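Local coordinates for protein oxidoreductase (Corynebacterium diphtheriae, PDB 3K1Y) that probably acts as an FMN-dependent oxidoreductase of the NADPH-dependent FMN reductase family, with a flavodoxin-like fold, at residues E36-T39 with A40-A44. Sequence-based numbering, arbitrary orientation.
Sequences EAVT and AAVSA
Four consecutive i+4 to i hydrogen bonds join 36-39 to 40-44 as successive turns of one alpha-helix: A40 N to E36 O, A41 N to A37 O, V42 N to V38 O and S43 N to T39 O. The A41 N to A37 O bond, at 2.8 Å, is the straighter, whereas S43 N reaches T39 O at 3.0 Å with a more bent N-H...O angle of 142°. Only one pair of side chains meets between the turns: V38 CG1 lies 4.4 Å from V42 CG2, a loose apolar contact between residues four apart on the buried side. V42 has CG1 anti to its backbone N (chi1 168°), which leaves CG2 beside that N and 3.5 Å from V38 O, the oxygen that also accepts the V42 N-H. The small side chains rest on backbone carbonyls instead: A41 CB is 3.4 Å from A37 O, and S43 CB 3.3 Å from T39 O. T39 turns OG1 back along the helix (chi1 -64°) to a hydrogen bond with S35 O, one turn earlier, so its hydroxyl is satisfied within the helix. V38, T39 and V42 all touch L49 at the start of strand 49-55, while A37 and A41 pack on helix 165-188 through I175, A179 and A183, and V38 on I186. With E36, A40 and S43 on the solvent side and V38 and V42 buried, this is the C-terminal part of the amphipathic helix 26-44, the connection of the beta-alpha-beta unit formed with parallel strands 12-18 and 49-55 in a flavodoxin-like fold.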
ATOM      1  N   GLU A  36      23.488  14.871  -8.468  1.00 25.44           N
ATOM      2  CA  GLU A  36      24.446  15.267  -9.501  1.00 28.02           C
ATOM      3  C   GLU A  36      23.678  15.471 -10.801  1.00 26.92           C
ATOM      4  O   GLU A  36      23.878  16.452 -11.510  1.00 29.39           O
ATOM      5  CB  GLU A  36      25.511  14.188  -9.695  1.00 28.56           C
ATOM      6  CG  GLU A  36      26.864  14.545  -9.094  1.00 36.45           C
ATOM      7  CD  GLU A  36      27.431  13.451  -8.190  1.00 45.34           C
ATOM      8  OE1 GLU A  36      27.582  12.294  -8.650  1.00 48.22           O
ATOM      9  OE2 GLU A  36      27.730  13.760  -7.012  1.00 46.48           O
ATOM     10  N   ALA A  37      22.785  14.537 -11.106  1.00 14.04           N
ATOM     11  CA  ALA A  37      21.977  14.631 -12.312  1.00 12.90           C
ATOM     12  C   ALA A  37      21.044  15.848 -12.193  1.00 12.76           C
ATOM     13  O   ALA A  37      20.796  16.552 -13.174  1.00 14.44           O
ATOM     14  CB  ALA A  37      21.173  13.346 -12.503  1.00 11.63           C
ATOM     15  N   VAL A  38      20.535  16.105 -10.991  1.00 12.04           N
ATOM     16  CA  VAL A  38      19.662  17.256 -10.806  1.00 11.65           C
ATOM     17  C   VAL A  38      20.494  18.514 -11.078  1.00 13.99           C
ATOM     18  O   VAL A  38      20.032  19.441 -11.746  1.00 14.23           O
ATOM     19  CB  VAL A  38      19.084  17.336  -9.368  1.00 10.19           C
ATOM     20  CG1 VAL A  38      18.112  18.503  -9.268  1.00  7.31           C
ATOM     21  CG2 VAL A  38      18.370  16.051  -9.008  1.00  9.99           C
ATOM     22  N   THR A  39      21.722  18.534 -10.562  1.00 13.80           N
ATOM     23  CA  THR A  39      22.602  19.676 -10.759  1.00 16.91           C
ATOM     24  C   THR A  39      22.813  19.924 -12.245  1.00 19.47           C
ATOM     25  O   THR A  39      22.773  21.064 -12.702  1.00 20.87           O
ATOM     26  CB  THR A  39      23.973  19.469 -10.079  1.00 17.34           C
ATOM     27  OG1 THR A  39      23.787  19.368  -8.662  1.00 16.32           O
ATOM     28  CG2 THR A  39      24.896  20.642 -10.366  1.00 16.10           C
ATOM     29  N   ALA A  40      23.021  18.855 -13.004  1.00 13.99           N
ATOM     30  CA  ALA A  40      23.221  18.999 -14.437  1.00 16.48           C
ATOM     31  C   ALA A  40      21.939  19.506 -15.089  1.00 17.02           C
ATOM     32  O   ALA A  40      21.978  20.411 -15.924  1.00 19.98           O
ATOM     33  CB  ALA A  40      23.639  17.665 -15.053  1.00 16.21           C
ATOM     34  N   ALA A  41      20.809  18.921 -14.702  1.00 17.68           N
ATOM     35  CA  ALA A  41      19.510  19.299 -15.257  1.00 17.99           C
ATOM     36  C   ALA A  41      19.172  20.780 -15.038  1.00 18.93           C
ATOM     37  O   ALA A  41      18.587  21.425 -15.919  1.00 20.58           O
ATOM     38  CB  ALA A  41      18.410  18.413 -14.668  1.00 15.86           C
ATOM     39  N   VAL A  42      19.521  21.315 -13.867  1.00 14.69           N
ATOM     40  CA  VAL A  42      19.262  22.725 -13.583  1.00 15.50           C
ATOM     41  C   VAL A  42      20.259  23.573 -14.375  1.00 18.08           C
ATOM     42  O   VAL A  42      19.962  24.703 -14.783  1.00 19.17           O
ATOM     43  CB  VAL A  42      19.427  23.045 -12.101  1.00 13.98           C
ATOM     44  CG1 VAL A  42      19.433  24.555 -11.900  1.00 13.57           C
ATOM     45  CG2 VAL A  42      18.302  22.416 -11.315  1.00 11.11           C
ATOM     46  N   SER A  43      21.444  23.013 -14.593  1.00 15.35           N
ATOM     47  CA  SER A  43      22.469  23.696 -15.349  1.00 18.48           C
ATOM     48  C   SER A  43      21.983  23.814 -16.788  1.00 20.36           C
ATOM     49  O   SER A  43      22.133  24.856 -17.413  1.00 22.57           O
ATOM     50  CB  SER A  43      23.779  22.908 -15.284  1.00 18.01           C
ATOM     51  OG  SER A  43      24.788  23.534 -16.053  1.00 23.95           O
ATOM     52  N   ALA A  44      21.380  22.745 -17.303  1.00 18.95           N
ATOM     53  CA  ALA A  44      20.866  22.737 -18.676  1.00 20.53           C
ATOM     54  C   ALA A  44      19.736  23.750 -18.849  1.00 21.13           C
ATOM     55  O   ALA A  44      19.483  24.246 -19.948  1.00 23.37           O
ATOM     56  CB  ALA A  44      20.378  21.349 -19.048  1.00 20.22           C
TER